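Local coordinates for protein capsid (Human calicivirus NLV/Boxer/2001/US, PDB 4RDL) that forms the protruding P domain of a norovirus capsid, which pairs as a dimer and binds Lewis-type histo-blood group glycans, probably for attachment to host cells, at residues M24-S27 with R28-M31; I77-N81 with G82-V86. One frame throughout, in Å; residues are numbered along the deposited sequence.

From the N terminus, the chain first meets contact 1, where residues 24-31 double back in a tight loop just before strand 35-38. This buried loop packs among strand 228-231, helix 235-244 and the second subunit. Strand 72-80 then leads into contact 2, the hairpin of 77-81 with 82-86, whose second strand continues to residue 89. Contacts 1 and 2 follow in series, neither nesting nor crossing, with centres about 31 Å apart. Contact 1 thus ties an early loop to strands 213-220 and 228-231 and helix 235-244, much later in the chain, whereas contact 2 joins two neighbouring strands, 72-80 and 83-89, within the antiparallel sheet whose strands 113-121 and 167-177 carry the glycan-binding residues Asp114, His116 and Trp174.

Contact 1: M24-S27 with R28-M31; sequences MSNS and RVPM
The backbone N-H of Asn26 meets the carbonyl of Met31 in a nearly straight hydrogen bond (Asn26 N to Met31 O 2.8 Å, 167° at the hydrogen), closing a six-residue loop whose two arms run in roughly opposed directions. The same Met31 O also receives a CH contact from Ser25 CA at 3.4 Å. Inside the loop, Asn26 makes the turn with its side chain. Its CG lies anti to the backbone N (chi1 -159°), which carries OD1 forward over the next peptide to accept the N-H of Arg28 at 2.9 Å, in the carbonyl plane and on a lone pair. This is an Asx turn, with the side-chain carbonyl of asparagine standing in for a backbone one. The other half of the amide is used too: ND2 donates to Ser219 OG and Val229 O, so both ends hold the amide's rotation. Val29 crosses the amide at an angle, CG2 lying 4.0 Å from Asn26 CG. Two acceptors, Asn26 O and Val29 O, come within 3.1 Å of each other; the hydroxyl of Ser25, donating from OG to Asn26 O at 2.8 Å, probably eases their repulsion. Pro30 suits the bend that follows, as the centre of an inverse gamma turn with a weak bond from Met31 N to Val29 O. Arg28 runs alongside Asn26, its CB 3.5 Å from OD1, before its guanidinium reaches a salt bridge with Asp109, the carbonyls of Leu185 and Pro230, and the ring of Phe48. Ser27 OG bonds to Leu233 O, while Pro30 packs on Arg72 of the second subunit.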
# COMPACT_ATOMS: atom_id res chain seq x y z
N MET A 24 9.68 1.60 4.03
CA MET A 24 9.18 0.78 2.93
C MET A 24 8.25 -0.32 3.44
O MET A 24 8.26 -0.65 4.63
CB MET A 24 10.34 0.18 2.12
CG MET A 24 11.06 1.24 1.29
SD MET A 24 12.38 0.60 0.26
CE MET A 24 13.58 0.20 1.54
N SER A 25 7.44 -0.86 2.54
CA SER A 25 6.48 -1.89 2.89
C SER A 25 7.01 -3.31 2.69
O SER A 25 7.80 -3.59 1.79
CB SER A 25 5.22 -1.72 2.03
OG SER A 25 4.22 -2.69 2.36
N ASN A 26 6.55 -4.22 3.54
CA ASN A 26 6.64 -5.64 3.27
C ASN A 26 5.99 -5.90 1.91
O ASN A 26 5.08 -5.17 1.50
CB ASN A 26 5.89 -6.39 4.39
CG ASN A 26 6.32 -7.84 4.55
OD1 ASN A 26 5.96 -8.71 3.74
ND2 ASN A 26 7.05 -8.13 5.62
N SER A 27 6.43 -6.94 1.20
CA SER A 27 5.81 -7.29 -0.08
C SER A 27 4.74 -8.38 0.02
O SER A 27 4.07 -8.68 -0.98
CB SER A 27 6.87 -7.68 -1.11
OG SER A 27 7.74 -8.66 -0.56
N ARG A 28 4.56 -8.96 1.21
CA ARG A 28 3.55 -10.01 1.41
C ARG A 28 2.34 -9.56 2.23
O ARG A 28 1.28 -10.18 2.17
CB ARG A 28 4.19 -11.23 2.06
CG ARG A 28 5.21 -11.91 1.18
CD ARG A 28 5.82 -13.11 1.88
NE ARG A 28 4.91 -14.25 1.92
CZ ARG A 28 4.99 -15.24 2.80
NH1 ARG A 28 5.93 -15.22 3.75
NH2 ARG A 28 4.14 -16.26 2.73
N VAL A 29 2.51 -8.51 3.03
CA VAL A 29 1.40 -7.81 3.69
C VAL A 29 1.69 -6.32 3.58
O VAL A 29 2.85 -5.92 3.48
CB VAL A 29 1.26 -8.20 5.18
CG1 VAL A 29 0.76 -9.63 5.33
CG2 VAL A 29 2.59 -8.01 5.91
N PRO A 30 0.64 -5.49 3.55
CA PRO A 30 0.86 -4.04 3.48
C PRO A 30 1.15 -3.47 4.87
O PRO A 30 0.27 -2.95 5.56
CB PRO A 30 -0.46 -3.51 2.91
CG PRO A 30 -1.47 -4.48 3.44
CD PRO A 30 -0.79 -5.83 3.41
N MET A 31 2.41 -3.60 5.28
CA MET A 31 2.88 -3.17 6.59
C MET A 31 4.29 -2.67 6.43
O MET A 31 5.07 -3.24 5.67
CB MET A 31 2.92 -4.34 7.58
CG MET A 31 1.61 -4.99 7.91
SD MET A 31 0.47 -3.87 8.73
CE MET A 31 1.47 -3.19 10.03

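Contact 2: I77-N81 with G82-V86; sequences IFNNN and GNYGV
Asn81 and Gly82 are the corner residues of a type I' turn joining strands 72-80 and 83-89 in a tight antiparallel beta hairpin. Both have positive phi, which suits asparagine at the first corner and glycine, free of a side chain, at the second. Asn83 then pairs with Asn80 through two backbone bonds, Asn80 N to Asn83 O at 2.9 Å and the longer Asn83 N to Asn80 O at 3.1 Å. Tyr84 stands opposite Asn79 in a non-hydrogen-bonded pair. The amide of Asn79 stacks on the tyrosine ring, the planes 17° apart, with OD1 3.8 Å above the ring centre; the phenol OH is hydrogen-bonded to Asp161 OD1. Gly85 forms two backbone bonds with Phe78, of which Phe78 N to Gly85 O, at 2.8 Å, is the shorter. The Phe78 side chain stands between its own backbone N and carbonyl carbon (chi1 65°), folding the ring over the neighbouring strand. There it lies against the backbone of Gly85, whose lack of a side chain permits the approach, and Gly85 CA makes a CH-pi contact 3.6 Å from the ring centroid, over the face. Val86 returns to the side of Ile77, beside Leu154 of strand 151-154, where its CG2 touches Ile77 CG1 at 3.9 Å.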
# COMPACT_ATOMS: atom_id res chain seq x y z
N ILE A 77 -19.19 -12.86 -5.31
CA ILE A 77 -19.57 -13.91 -4.37
C ILE A 77 -20.69 -14.76 -4.97
O ILE A 77 -21.65 -14.23 -5.55
CB ILE A 77 -19.98 -13.30 -3.01
CG1 ILE A 77 -18.73 -12.74 -2.32
CG2 ILE A 77 -20.66 -14.35 -2.12
CD1 ILE A 77 -19.00 -11.99 -1.02
N PHE A 78 -20.55 -16.07 -4.84
CA PHE A 78 -21.56 -17.00 -5.33
C PHE A 78 -22.00 -17.98 -4.25
O PHE A 78 -21.36 -18.11 -3.22
CB PHE A 78 -21.06 -17.76 -6.56
CG PHE A 78 -19.89 -18.68 -6.30
CD1 PHE A 78 -20.08 -19.95 -5.75
CD2 PHE A 78 -18.60 -18.30 -6.66
CE1 PHE A 78 -19.00 -20.80 -5.54
CE2 PHE A 78 -17.53 -19.14 -6.47
CZ PHE A 78 -17.72 -20.39 -5.90
N ASN A 79 -23.11 -18.65 -4.52
CA ASN A 79 -23.61 -19.71 -3.66
C ASN A 79 -24.10 -20.80 -4.59
O ASN A 79 -25.01 -20.59 -5.38
CB ASN A 79 -24.76 -19.19 -2.78
CG ASN A 79 -25.39 -20.28 -1.94
OD1 ASN A 79 -24.70 -21.10 -1.33
ND2 ASN A 79 -26.71 -20.29 -1.88
N ASN A 80 -23.45 -21.96 -4.51
CA ASN A 80 -23.79 -23.07 -5.38
C ASN A 80 -23.59 -24.39 -4.68
O ASN A 80 -22.57 -24.61 -4.03
CB ASN A 80 -22.92 -23.03 -6.64
CG ASN A 80 -23.25 -24.16 -7.60
OD1 ASN A 80 -22.79 -25.29 -7.43
ND2 ASN A 80 -24.03 -23.85 -8.62
N ASN A 81 -24.57 -25.28 -4.81
CA ASN A 81 -24.46 -26.62 -4.25
C ASN A 81 -24.18 -26.59 -2.75
O ASN A 81 -23.42 -27.40 -2.24
CB ASN A 81 -23.38 -27.40 -5.00
CG ASN A 81 -23.47 -28.90 -4.75
OD1 ASN A 81 -24.48 -29.41 -4.29
ND2 ASN A 81 -22.39 -29.61 -5.08
N GLY A 82 -24.78 -25.63 -2.05
CA GLY A 82 -24.70 -25.55 -0.61
C GLY A 82 -23.44 -24.89 -0.05
O GLY A 82 -23.18 -24.96 1.15
N ASN A 83 -22.67 -24.25 -0.92
CA ASN A 83 -21.42 -23.64 -0.49
C ASN A 83 -21.18 -22.29 -1.14
O ASN A 83 -21.56 -22.06 -2.30
CB ASN A 83 -20.24 -24.57 -0.77
CG ASN A 83 -20.29 -25.84 0.06
OD1 ASN A 83 -20.72 -26.89 -0.40
ND2 ASN A 83 -19.84 -25.74 1.31
N TYR A 84 -20.56 -21.39 -0.39
CA TYR A 84 -20.27 -20.06 -0.88
C TYR A 84 -18.85 -19.99 -1.45
O TYR A 84 -18.00 -20.81 -1.12
CB TYR A 84 -20.43 -19.02 0.23
CG TYR A 84 -21.83 -18.97 0.80
CD1 TYR A 84 -22.75 -18.02 0.37
CD2 TYR A 84 -22.24 -19.87 1.78
CE1 TYR A 84 -24.02 -17.97 0.89
CE2 TYR A 84 -23.52 -19.83 2.30
CZ TYR A 84 -24.41 -18.88 1.85
OH TYR A 84 -25.68 -18.83 2.37
N GLY A 85 -18.61 -19.01 -2.30
CA GLY A 85 -17.30 -18.83 -2.87
C GLY A 85 -17.16 -17.48 -3.54
O GLY A 85 -18.10 -16.67 -3.55
N VAL A 86 -15.98 -17.25 -4.10
CA VAL A 86 -15.74 -16.07 -4.92
C VAL A 86 -15.21 -16.48 -6.29
O VAL A 86 -14.28 -17.30 -6.37
CB VAL A 86 -14.75 -15.08 -4.24
CG1 VAL A 86 -14.37 -13.97 -5.20
CG2 VAL A 86 -15.36 -14.51 -2.97